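Local coordinates for glycerol uptake operon antiterminator regulatory protein (Listeria monocytogenes str. 4b, PDB 3KTS) that probably controls transcription of glycerol uptake genes by antitermination in response to glycerol 3-phosphate, using a TIM-barrel fold, at residues T38-L43 with N65-D70; G85-R90 with I105-M110; I131-G136 with I151-G156. All blocks are in the same frame, centred on the assembly; numbering follows the deposited sequence.

Contact 1 (T38-L43 with N65-D70); sequences THVAQL and NGLKND
Thr38 O is held by two donors of one residue: the backbone N of Asn65, at 3.0 Å, and the side-chain amide of the same asparagine. The amide bond, Asn65 ND2 to Thr38 O, measures 3.2 Å and is bent, with 138° at the hydrogen. The two nitrogens reach the oxygen from opposite faces of its carbonyl plane, the backbone one well above that plane and ND2 less tilted. Asn65 can deliver both because CG stands beside its own backbone N and anti to its carbonyl carbon (chi1 -70°). The next link runs the other way: Val40 N donates to Asn65 O at 3.1 Å, a straighter bond lying nearly along the C=O axis. Asn65 thus bonds to the residues on either side of His39, which makes the pair a parallel bridge, and both side chains lie on the same face, where His39 CD2 is 4.4 Å from Asn65 CB.

Beyond the bridge the contact becomes apolar. Val40 CG1 lies over the backbone of Gly66, 3.9 Å from its CA, where a positive phi turns the chain. Val40 CG2, anti to its backbone N, meets Leu67 CD1 at 4.0 Å, the two side chains crossing at about a right angle.

The contact sits at the protein surface, at the C-terminal end of strand 32-39 of the TIM barrel, where the short strand 64-65 adds a pairing beyond barrel strand 56-60. Val40 and Leu43 rest on Val64, and helix 71-81 covers the apolar side through Leu67 and Leu43.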
ATOM      1  N   THR A  38      10.194   4.303   7.816  1.00 77.25           N
ATOM      2  CA  THR A  38      11.433   3.535   7.819  1.00 80.09           C
ATOM      3  C   THR A  38      12.650   4.453   7.859  1.00 84.49           C
ATOM      4  O   THR A  38      12.523   5.673   7.748  1.00 89.19           O
ATOM      5  CB  THR A  38      11.533   2.620   6.584  1.00 78.36           C
ATOM      6  OG1 THR A  38      11.236   3.373   5.402  1.00 74.05           O
ATOM      7  CG2 THR A  38      10.556   1.460   6.700  1.00 79.41           C
ATOM      8  N   HIS A  39      13.828   3.860   8.018  1.00 81.89           N
ATOM      9  CA  HIS A  39      15.069   4.612   8.001  1.00 82.17           C
ATOM     10  C   HIS A  39      15.949   4.003   6.927  1.00 81.57           C
ATOM     11  O   HIS A  39      16.122   2.784   6.879  1.00 75.92           O
ATOM     12  CB  HIS A  39      15.734   4.566   9.381  1.00 81.99           C
ATOM     13  CG  HIS A  39      14.817   4.985  10.490  1.00 99.14           C
ATOM     14  ND1 HIS A  39      13.940   4.113  11.103  1.00 96.36           N
ATOM     15  CD2 HIS A  39      14.607   6.193  11.065  1.00100.82           C
ATOM     16  CE1 HIS A  39      13.244   4.762  12.019  1.00 95.54           C
ATOM     17  NE2 HIS A  39      13.630   6.026  12.018  1.00 91.67           N
ATOM     18  N   VAL A  40      16.480   4.859   6.055  1.00 85.01           N
ATOM     19  CA  VAL A  40      17.303   4.428   4.915  1.00 84.66           C
ATOM     20  C   VAL A  40      18.548   3.616   5.334  1.00 80.96           C
ATOM     21  O   VAL A  40      19.031   2.771   4.579  1.00 83.16           O
ATOM     22  CB  VAL A  40      17.651   5.639   3.986  1.00 83.31           C
ATOM     23  CG1 VAL A  40      18.627   6.601   4.651  1.00 63.69           C
ATOM     24  CG2 VAL A  40      18.160   5.176   2.621  1.00 90.67           C
ATOM     25  N   ALA A  41      19.021   3.852   6.558  1.00 86.71           N
ATOM     26  CA  ALA A  41      20.174   3.156   7.120  1.00 84.93           C
ATOM     27  C   ALA A  41      19.863   1.688   7.388  1.00 86.98           C
ATOM     28  O   ALA A  41      20.636   0.803   7.016  1.00 84.63           O
ATOM     29  CB  ALA A  41      20.627   3.842   8.395  1.00 81.97           C
ATOM     30  N   GLN A  42      18.717   1.438   8.013  1.00 88.99           N
ATOM     31  CA  GLN A  42      18.323   0.086   8.392  1.00 93.73           C
ATOM     32  C   GLN A  42      17.481  -0.618   7.326  1.00 94.95           C
ATOM     33  O   GLN A  42      17.068  -1.760   7.523  1.00101.00           O
ATOM     34  CB  GLN A  42      17.554   0.119   9.714  1.00 95.12           C
ATOM     35  CG  GLN A  42      18.375   0.551  10.923  1.00102.08           C
ATOM     36  CD  GLN A  42      17.536   1.284  11.952  1.00108.76           C
ATOM     37  OE1 GLN A  42      16.946   2.325  11.658  1.00117.91           O
ATOM     38  NE2 GLN A  42      17.480   0.747  13.165  1.00110.31           N
ATOM     39  N   LEU A  43      17.263   0.046   6.192  1.00 92.94           N
ATOM     40  CA  LEU A  43      16.248  -0.370   5.217  1.00 90.91           C
ATOM     41  C   LEU A  43      16.427  -1.752   4.567  1.00 89.57           C
ATOM     42  O   LEU A  43      15.503  -2.568   4.602  1.00 89.83           O
ATOM     43  CB  LEU A  43      16.039   0.712   4.152  1.00 90.42           C
ATOM     44  CG  LEU A  43      14.804   0.519   3.271  1.00 78.45           C
ATOM     45  CD1 LEU A  43      13.537   0.445   4.104  1.00 82.69           C
ATOM     46  CD2 LEU A  43      14.709   1.619   2.232  1.00 87.79           C
ATOM     47  N   ASN A  65      12.774   7.850   5.705  1.00 70.32           N
ATOM     48  CA  ASN A  65      13.630   8.902   6.256  1.00 72.40           C
ATOM     49  C   ASN A  65      15.083   8.860   5.769  1.00 71.81           C
ATOM     50  O   ASN A  65      15.754   7.820   5.828  1.00 73.82           O
ATOM     51  CB  ASN A  65      13.564   8.891   7.781  1.00 68.57           C
ATOM     52  CG  ASN A  65      12.225   9.363   8.302  1.00 89.61           C
ATOM     53  OD1 ASN A  65      11.842  10.524   8.110  1.00 99.60           O
ATOM     54  ND2 ASN A  65      11.500   8.468   8.964  1.00 84.23           N
ATOM     55  N   GLY A  66      15.538  10.001   5.260  1.00 71.87           N
ATOM     56  CA  GLY A  66      16.880  10.140   4.707  1.00 72.97           C
ATOM     57  C   GLY A  66      16.936   9.978   3.203  1.00 72.50           C
ATOM     58  O   GLY A  66      17.955  10.295   2.590  1.00 76.46           O
ATOM     59  N   LEU A  67      15.838   9.488   2.620  1.00 70.09           N
ATOM     60  CA  LEU A  67      15.742   9.209   1.180  1.00 66.07           C
ATOM     61  C   LEU A  67      14.596   9.988   0.538  1.00 74.11           C
ATOM     62  O   LEU A  67      13.464   9.976   1.041  1.00 80.16           O
ATOM     63  CB  LEU A  67      15.517   7.713   0.949  1.00 53.66           C
ATOM     64  CG  LEU A  67      15.727   7.123  -0.451  1.00 70.36           C
ATOM     65  CD1 LEU A  67      17.206   6.962  -0.788  1.00 69.59           C
ATOM     66  CD2 LEU A  67      15.033   5.775  -0.560  1.00 64.31           C
ATOM     67  N   LYS A  68      14.886  10.641  -0.585  1.00 70.55           N
ATOM     68  CA  LYS A  68      13.864  11.337  -1.375  1.00 70.50           C
ATOM     69  C   LYS A  68      12.932  10.330  -2.061  1.00 72.71           C
ATOM     70  O   LYS A  68      13.042   9.127  -1.844  1.00 74.29           O
ATOM     71  CB  LYS A  68      14.500  12.255  -2.437  1.00 75.75           C
ATOM     72  CG  LYS A  68      15.806  12.949  -2.045  1.00 66.22           C
ATOM     73  CD  LYS A  68      15.860  14.355  -2.595  1.00 51.40           C
ATOM     74  CE  LYS A  68      17.277  14.915  -2.671  1.00 63.72           C
ATOM     75  NZ  LYS A  68      17.886  14.697  -4.027  1.00 76.70           N
ATOM     76  N   ASN A  69      11.987  10.826  -2.855  1.00 76.12           N
ATOM     77  CA  ASN A  69      11.206   9.957  -3.738  1.00 70.10           C
ATOM     78  C   ASN A  69      11.482  10.254  -5.219  1.00 75.68           C
ATOM     79  O   ASN A  69      10.633  10.026  -6.084  1.00 79.84           O
ATOM     80  CB  ASN A  69       9.710   9.971  -3.390  1.00 77.86           C
ATOM     81  CG  ASN A  69       9.135  11.375  -3.235  1.00 73.98           C
ATOM     82  OD1 ASN A  69       9.696  12.363  -3.707  1.00 96.18           O
ATOM     83  ND2 ASN A  69       7.995  11.459  -2.572  1.00 75.65           N
ATOM     84  N   ASP A  70      12.692  10.771  -5.467  1.00 76.68           N
ATOM     85  CA  ASP A  70      13.341  10.912  -6.778  1.00 71.28           C
ATOM     86  C   ASP A  70      13.310   9.641  -7.604  1.00 72.89           C
ATOM     87  O   ASP A  70      13.155   8.545  -7.064  1.00 77.03           O
ATOM     88  CB  ASP A  70      14.835  11.204  -6.562  1.00 76.16           C
ATOM     89  CG  ASP A  70      15.182  12.666  -6.658  1.00 82.26           C
ATOM     90  OD1 ASP A  70      16.385  12.976  -6.531  1.00104.81           O
ATOM     91  OD2 ASP A  70      14.280  13.505  -6.857  1.00106.78           O
TER

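Contact 2 (G85-R90 with I105-M110); sequences GIISTR and IQRLFM
Ile86 O accepts from Ile105 N at 3.0 Å, in a bond straight at both the hydrogen and the carbonyl. Ile87 follows on the barrel-interior face, side by side with Ile105 and pointing the same way, with the two CG1 atoms 3.8 Å apart. With CG1 beside the backbone N (chi1 -59°), CG2 of Ile87 is anti to it and lies over Ile105 O, reaching on to Arg107 CB at 4.1 Å. Ser88 then bonds through both its N and its O: the N gives a weak bond to Ile105 O, and the O takes Arg107 N at 2.9 Å, the donor standing above the carbonyl plane. This is the register of parallel strands, here 85-88 and 103-109, joined through helix 91-99 in one beta-alpha-beta unit of the TIM barrel. Ser88 OG accepts from Arg90 N at 3.0 Å, an ST turn that bends the chain as the strand ends, and it is also bonded to Asp62.

Thr89 leaves the strand but stays fastened to its neighbour: OG1 donates to Arg107 O at 3.0 Å, from 48° above the carbonyl plane. The side chain of Arg107, extended from CG to NE, leads away to a salt bridge with Glu132 and lies about 3 Å (nearest atoms) from a bound molecule of unknown identity.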
ATOM      1  N   GLY A  85       6.681  -4.755  -3.540  1.00 88.01           N
ATOM      2  CA  GLY A  85       5.931  -3.667  -4.152  1.00 84.06           C
ATOM      3  C   GLY A  85       6.269  -2.344  -3.499  1.00 79.10           C
ATOM      4  O   GLY A  85       6.779  -2.323  -2.376  1.00 78.74           O
ATOM      5  N   ILE A  86       6.013  -1.240  -4.203  1.00 75.23           N
ATOM      6  CA  ILE A  86       6.199   0.099  -3.622  1.00 74.32           C
ATOM      7  C   ILE A  86       4.917   0.937  -3.625  1.00 73.57           C
ATOM      8  O   ILE A  86       4.042   0.784  -4.484  1.00 76.56           O
ATOM      9  CB  ILE A  86       7.370   0.920  -4.263  1.00 70.76           C
ATOM     10  CG1 ILE A  86       6.957   1.539  -5.603  1.00 89.60           C
ATOM     11  CG2 ILE A  86       8.640   0.085  -4.395  1.00 72.07           C
ATOM     12  CD1 ILE A  86       7.500   2.941  -5.822  1.00107.68           C
ATOM     13  N   ILE A  87       4.804   1.811  -2.636  1.00 73.50           N
ATOM     14  CA  ILE A  87       3.667   2.707  -2.545  1.00 70.23           C
ATOM     15  C   ILE A  87       4.188   4.121  -2.541  1.00 71.04           C
ATOM     16  O   ILE A  87       5.037   4.475  -1.724  1.00 82.72           O
ATOM     17  CB  ILE A  87       2.820   2.460  -1.280  1.00 73.06           C
ATOM     18  CG1 ILE A  87       2.299   1.018  -1.264  1.00 66.91           C
ATOM     19  CG2 ILE A  87       1.649   3.452  -1.210  1.00 63.98           C
ATOM     20  CD1 ILE A  87       1.821   0.548   0.083  1.00 52.52           C
ATOM     21  N   SER A  88       3.690   4.917  -3.477  1.00 68.77           N
ATOM     22  CA  SER A  88       4.010   6.326  -3.521  1.00 74.88           C
ATOM     23  C   SER A  88       2.790   7.165  -3.881  1.00 80.34           C
ATOM     24  O   SER A  88       1.812   6.678  -4.458  1.00 79.99           O
ATOM     25  CB  SER A  88       5.135   6.589  -4.515  1.00 75.47           C
ATOM     26  OG  SER A  88       5.482   7.961  -4.512  1.00 70.58           O
ATOM     27  N   THR A  89       2.867   8.437  -3.531  1.00 78.75           N
ATOM     28  CA  THR A  89       1.804   9.376  -3.814  1.00 75.53           C
ATOM     29  C   THR A  89       2.216  10.178  -5.054  1.00 73.71           C
ATOM     30  O   THR A  89       1.381  10.787  -5.735  1.00 72.04           O
ATOM     31  CB  THR A  89       1.545  10.257  -2.568  1.00 74.55           C
ATOM     32  OG1 THR A  89       0.137  10.446  -2.386  1.00 76.88           O
ATOM     33  CG2 THR A  89       2.283  11.588  -2.643  1.00 43.39           C
ATOM     34  N   ARG A  90       3.513  10.116  -5.345  1.00 63.34           N
ATOM     35  CA  ARG A  90       4.133  10.787  -6.464  1.00 58.85           C
ATOM     36  C   ARG A  90       3.907   9.968  -7.725  1.00 68.17           C
ATOM     37  O   ARG A  90       4.059   8.747  -7.706  1.00 82.99           O
ATOM     38  CB  ARG A  90       5.632  10.889  -6.196  1.00 64.20           C
ATOM     39  CG  ARG A  90       6.289  12.199  -6.590  1.00 73.54           C
ATOM     40  CD  ARG A  90       7.722  11.951  -7.017  1.00 81.59           C
ATOM     41  NE  ARG A  90       8.557  13.136  -6.860  1.00105.85           N
ATOM     42  CZ  ARG A  90       9.578  13.447  -7.653  1.00119.84           C
ATOM     43  NH1 ARG A  90      10.284  14.549  -7.423  1.00103.40           N
ATOM     44  NH2 ARG A  90       9.889  12.666  -8.684  1.00128.76           N
ATOM     45  N   ILE A 105       1.738   0.698  -6.440  1.00 71.82           N
ATOM     46  CA  ILE A 105       0.430   1.133  -5.948  1.00 79.07           C
ATOM     47  C   ILE A 105       0.428   2.637  -5.608  1.00 79.68           C
ATOM     48  O   ILE A 105       1.321   3.127  -4.920  1.00 89.62           O
ATOM     49  CB  ILE A 105      -0.151   0.184  -4.827  1.00 83.02           C
ATOM     50  CG1 ILE A 105      -0.713   0.970  -3.638  1.00 72.54           C
ATOM     51  CG2 ILE A 105       0.864  -0.919  -4.397  1.00 65.48           C
ATOM     52  CD1 ILE A 105      -1.270   0.082  -2.550  1.00 90.76           C
ATOM     53  N   GLN A 106      -0.558   3.364  -6.130  1.00 81.43           N
ATOM     54  CA  GLN A 106      -0.622   4.819  -5.975  1.00 77.87           C
ATOM     55  C   GLN A 106      -1.542   5.254  -4.843  1.00 81.62           C
ATOM     56  O   GLN A 106      -2.711   4.871  -4.792  1.00 84.67           O
ATOM     57  CB  GLN A 106      -1.065   5.489  -7.271  1.00 80.46           C
ATOM     58  CG  GLN A 106      -0.812   6.996  -7.298  1.00 90.98           C
ATOM     59  CD  GLN A 106      -1.587   7.714  -8.381  1.00 94.75           C
ATOM     60  OE1 GLN A 106      -2.110   8.807  -8.164  1.00105.27           O
ATOM     61  NE2 GLN A 106      -1.673   7.100  -9.553  1.00103.92           N
ATOM     62  N   ARG A 107      -1.006   6.079  -3.951  1.00 78.93           N
ATOM     63  CA  ARG A 107      -1.729   6.507  -2.766  1.00 71.13           C
ATOM     64  C   ARG A 107      -2.544   7.754  -3.056  1.00 77.07           C
ATOM     65  O   ARG A 107      -2.034   8.733  -3.599  1.00 79.03           O
ATOM     66  CB  ARG A 107      -0.750   6.784  -1.637  1.00 76.27           C
ATOM     67  CG  ARG A 107      -1.332   6.535  -0.280  1.00 67.91           C
ATOM     68  CD  ARG A 107      -0.299   6.731   0.805  1.00 79.28           C
ATOM     69  NE  ARG A 107      -0.729   6.158   2.078  1.00 69.36           N
ATOM     70  CZ  ARG A 107      -0.136   6.399   3.242  1.00 91.11           C
ATOM     71  NH1 ARG A 107       0.926   7.198   3.301  1.00 81.73           N
ATOM     72  NH2 ARG A 107      -0.594   5.825   4.349  1.00106.75           N
ATOM     73  N   LEU A 108      -3.817   7.710  -2.690  1.00 78.73           N
ATOM     74  CA  LEU A 108      -4.711   8.827  -2.903  1.00 75.63           C
ATOM     75  C   LEU A 108      -5.374   9.193  -1.587  1.00 74.57           C
ATOM     76  O   LEU A 108      -5.786   8.312  -0.833  1.00 73.95           O
ATOM     77  CB  LEU A 108      -5.771   8.452  -3.930  1.00 80.49           C
ATOM     78  CG  LEU A 108      -6.119   9.551  -4.931  1.00 93.41           C
ATOM     79  CD1 LEU A 108      -5.112   9.526  -6.067  1.00 99.12           C
ATOM     80  CD2 LEU A 108      -7.530   9.367  -5.467  1.00 96.37           C
ATOM     81  N   PHE A 109      -5.466  10.493  -1.313  1.00 72.84           N
ATOM     82  CA  PHE A 109      -6.120  10.993  -0.106  1.00 63.59           C
ATOM     83  C   PHE A 109      -7.461  11.619  -0.456  1.00 71.67           C
ATOM     84  O   PHE A 109      -7.505  12.707  -1.042  1.00 70.91           O
ATOM     85  CB  PHE A 109      -5.254  12.049   0.590  1.00 66.88           C
ATOM     86  CG  PHE A 109      -3.900  11.558   1.033  1.00 77.67           C
ATOM     87  CD1 PHE A 109      -3.747  10.320   1.652  1.00 76.07           C
ATOM     88  CD2 PHE A 109      -2.777  12.361   0.866  1.00 76.64           C
ATOM     89  CE1 PHE A 109      -2.491   9.880   2.066  1.00 95.68           C
ATOM     90  CE2 PHE A 109      -1.521  11.930   1.278  1.00 84.44           C
ATOM     91  CZ  PHE A 109      -1.377  10.689   1.882  1.00 86.45           C
ATOM     92  N   MET A 110      -8.550  10.943  -0.094  1.00 76.33           N
ATOM     93  CA  MET A 110      -9.905  11.488  -0.262  1.00 81.15           C
ATOM     94  C   MET A 110     -10.151  12.689   0.666  1.00 84.91           C
ATOM     95  O   MET A 110     -10.775  12.564   1.721  1.00 87.67           O
ATOM     96  CB  MET A 110     -10.973  10.400  -0.052  1.00 83.26           C
ATOM     97  CG  MET A 110     -10.988   9.276  -1.112  1.00 94.83           C
ATOM     98  SD  MET A 110     -11.078   9.850  -2.832  1.00109.25           S
ATOM     99  CE  MET A 110     -12.630  10.737  -2.815  1.00101.01           C
TER

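Contact 3 (I131-G136 with I151-G156); sequences IELLPG and IPVIAG
Leu134 is draped over the carbonyl oxygen of Gly156. Its CB lies 3.5 Å from Gly156 O, and CG, placed anti to the carbonyl carbon and beside the backbone N (chi1 -58°), is as close to the same oxygen. At the tip the branches part: CD2 stays with the Gly156 carbonyl, 3.7 Å from its O, while CD1 turns to the other neighbouring strand and packs at 3.5 Å on Arg107 CG.

Behind this leucine the strands are zipped by four backbone bonds. Ile131 N donates to Pro152 O, Ile154 N to Ile131 O, Leu133 N to Ile154 O at 2.8 Å, and Gly156 N to Leu133 O. On the face toward helix 139-149, Ile131 CG1 meets Val153 CG1 at 3.7 Å, the side chains crossing at a slant, and Leu133 CD1 comes to 4.2 Å from Val153 CB. On the other face Glu132 and Ile154 stand next to each other, with Glu132 CG 4.4 Å from Ile154 CB. The carboxylate goes beyond the pair: OE1 makes a salt bridge with Arg107 and OE2 a hydrogen bond with Thr177, so each oxygen has its own partner. The peptide before Pro135 is cis, and Gly136 CA then lies 3.9 Å from Ala155 CB.

An unidentified molecule is bound near Leu134. Strand 130-134, helix 139-149 and strand 153-156 make a right-handed beta-alpha-beta crossover, the repeating unit of the TIM barrel.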
ATOM      1  N   ILE A 131      -4.358   1.082  -6.560  1.00 80.44           N
ATOM      2  CA  ILE A 131      -4.498   2.350  -5.823  1.00 83.87           C
ATOM      3  C   ILE A 131      -4.930   2.170  -4.375  1.00 78.81           C
ATOM      4  O   ILE A 131      -5.898   1.483  -4.097  1.00 82.22           O
ATOM      5  CB  ILE A 131      -5.431   3.380  -6.526  1.00 75.78           C
ATOM      6  CG1 ILE A 131      -6.554   2.683  -7.282  1.00 83.12           C
ATOM      7  CG2 ILE A 131      -4.635   4.229  -7.491  1.00 94.64           C
ATOM      8  CD1 ILE A 131      -7.404   3.601  -8.158  1.00 89.85           C
ATOM      9  N   GLU A 132      -4.196   2.778  -3.451  1.00 74.68           N
ATOM     10  CA  GLU A 132      -4.621   2.806  -2.050  1.00 74.89           C
ATOM     11  C   GLU A 132      -5.420   4.090  -1.794  1.00 67.78           C
ATOM     12  O   GLU A 132      -4.925   5.191  -2.032  1.00 64.04           O
ATOM     13  CB  GLU A 132      -3.414   2.708  -1.106  1.00 60.69           C
ATOM     14  CG  GLU A 132      -3.752   2.533   0.365  1.00 73.10           C
ATOM     15  CD  GLU A 132      -2.513   2.514   1.269  1.00 81.62           C
ATOM     16  OE1 GLU A 132      -1.734   3.500   1.271  1.00 78.00           O
ATOM     17  OE2 GLU A 132      -2.328   1.509   1.991  1.00 77.32           O
ATOM     18  N   LEU A 133      -6.658   3.941  -1.330  1.00 68.62           N
ATOM     19  CA  LEU A 133      -7.489   5.089  -0.950  1.00 70.08           C
ATOM     20  C   LEU A 133      -7.536   5.273   0.559  1.00 74.77           C
ATOM     21  O   LEU A 133      -7.700   4.307   1.310  1.00 74.82           O
ATOM     22  CB  LEU A 133      -8.912   4.953  -1.493  1.00 67.30           C
ATOM     23  CG  LEU A 133      -9.242   5.628  -2.831  1.00 85.42           C
ATOM     24  CD1 LEU A 133      -8.532   4.972  -4.021  1.00 87.22           C
ATOM     25  CD2 LEU A 133     -10.754   5.648  -3.047  1.00 74.04           C
ATOM     26  N   LEU A 134      -7.375   6.521   0.994  1.00 76.09           N
ATOM     27  CA  LEU A 134      -7.469   6.886   2.408  1.00 73.17           C
ATOM     28  C   LEU A 134      -8.414   8.079   2.580  1.00 76.33           C
ATOM     29  O   LEU A 134      -8.401   8.990   1.756  1.00 78.75           O
ATOM     30  CB  LEU A 134      -6.089   7.201   2.989  1.00 73.73           C
ATOM     31  CG  LEU A 134      -5.038   6.091   2.898  1.00 88.22           C
ATOM     32  CD1 LEU A 134      -4.189   6.303   1.674  1.00 87.30           C
ATOM     33  CD2 LEU A 134      -4.162   6.025   4.133  1.00 84.34           C
ATOM     34  N   PRO A 135      -9.256   8.072   3.631  1.00 82.60           N
ATOM     35  CA  PRO A 135      -9.436   7.023   4.628  1.00 82.14           C
ATOM     36  C   PRO A 135     -10.248   5.859   4.087  1.00 82.94           C
ATOM     37  O   PRO A 135     -10.904   5.986   3.050  1.00 85.60           O
ATOM     38  CB  PRO A 135     -10.214   7.727   5.736  1.00 78.88           C
ATOM     39  CG  PRO A 135     -11.009   8.740   5.028  1.00 86.12           C
ATOM     40  CD  PRO A 135     -10.138   9.223   3.900  1.00 85.08           C
ATOM     41  N   GLY A 136     -10.188   4.737   4.797  1.00 83.57           N
ATOM     42  CA  GLY A 136     -10.881   3.521   4.396  1.00 84.53           C
ATOM     43  C   GLY A 136     -12.264   3.390   4.998  1.00 84.75           C
ATOM     44  O   GLY A 136     -12.865   2.313   4.946  1.00 88.00           O
ATOM     45  N   ILE A 151      -8.971   0.106 -12.291  1.00 97.95           N
ATOM     46  CA  ILE A 151      -7.886  -0.512 -11.538  1.00 86.33           C
ATOM     47  C   ILE A 151      -8.351  -0.935 -10.148  1.00 78.39           C
ATOM     48  O   ILE A 151      -9.222  -0.300  -9.554  1.00 73.35           O
ATOM     49  CB  ILE A 151      -6.683   0.439 -11.398  1.00 84.17           C
ATOM     50  CG1 ILE A 151      -6.096   0.763 -12.773  1.00 78.54           C
ATOM     51  CG2 ILE A 151      -5.624  -0.171 -10.492  1.00 81.94           C
ATOM     52  CD1 ILE A 151      -5.716   2.217 -12.949  1.00 84.93           C
ATOM     53  N   PRO A 152      -7.765  -2.012  -9.636  1.00 78.77           N
ATOM     54  CA  PRO A 152      -8.058  -2.474  -8.275  1.00 79.55           C
ATOM     55  C   PRO A 152      -7.667  -1.436  -7.229  1.00 82.52           C
ATOM     56  O   PRO A 152      -6.621  -0.800  -7.352  1.00 81.66           O
ATOM     57  CB  PRO A 152      -7.176  -3.717  -8.137  1.00 79.29           C
ATOM     58  CG  PRO A 152      -6.034  -3.465  -9.055  1.00 81.37           C
ATOM     59  CD  PRO A 152      -6.602  -2.704 -10.218  1.00 65.58           C
ATOM     60  N   VAL A 153      -8.506  -1.272  -6.210  1.00 81.40           N
ATOM     61  CA  VAL A 153      -8.214  -0.342  -5.115  1.00 77.08           C
ATOM     62  C   VAL A 153      -8.121  -1.022  -3.740  1.00 77.39           C
ATOM     63  O   VAL A 153      -8.944  -1.871  -3.399  1.00 78.67           O
ATOM     64  CB  VAL A 153      -9.137   0.946  -5.100  1.00 75.11           C
ATOM     65  CG1 VAL A 153      -9.795   1.180  -6.447  1.00 64.70           C
ATOM     66  CG2 VAL A 153     -10.194   0.904  -4.007  1.00 93.28           C
ATOM     67  N   ILE A 154      -7.080  -0.673  -2.985  1.00 75.87           N
ATOM     68  CA  ILE A 154      -6.978  -1.012  -1.572  1.00 74.60           C
ATOM     69  C   ILE A 154      -7.567   0.184  -0.843  1.00 78.22           C
ATOM     70  O   ILE A 154      -7.476   1.309  -1.330  1.00 79.66           O
ATOM     71  CB  ILE A 154      -5.499  -1.182  -1.119  1.00 82.56           C
ATOM     72  CG1 ILE A 154      -4.737  -2.163  -2.011  1.00 79.47           C
ATOM     73  CG2 ILE A 154      -5.397  -1.620   0.352  1.00 95.74           C
ATOM     74  CD1 ILE A 154      -4.876  -3.609  -1.622  1.00 98.45           C
ATOM     75  N   ALA A 155      -8.197  -0.051   0.303  1.00 79.37           N
ATOM     76  CA  ALA A 155      -8.581   1.045   1.185  1.00 83.26           C
ATOM     77  C   ALA A 155      -7.818   0.939   2.494  1.00 80.32           C
ATOM     78  O   ALA A 155      -7.539  -0.157   2.975  1.00 84.49           O
ATOM     79  CB  ALA A 155     -10.067   1.049   1.430  1.00 81.41           C
ATOM     80  N   GLY A 156      -7.477   2.085   3.059  1.00 73.41           N
ATOM     81  CA  GLY A 156      -6.701   2.133   4.283  1.00 69.97           C
ATOM     82  C   GLY A 156      -6.993   3.398   5.052  1.00 73.73           C
ATOM     83  O   GLY A 156      -7.492   4.363   4.491  1.00 77.39           O
TER

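In the fold
Along the chain the three contacts follow in series, and none nests in or crosses another. Contact 1 closes first, over helix 43-52 and strands 56-60 and 64-65, at the surface, at the C-terminal end of strand 32-39. Contact 2 then closes over helix 91-99, and contact 3 over helix 139-149. The loop of contact 1 meets that of contact 2 through Asn69 and Arg90, although their centres are about 17 Å apart. Contacts 2 and 3 are adjacent, because strands 103-109 and 130-134 pair; Leu108 N and Met110 N probably bond to Glu132 O and Leu134 O. Contacts 1 and 3 share the sheet without touching (nearest atoms about 13 Å apart), on opposite sides of the chain's centre.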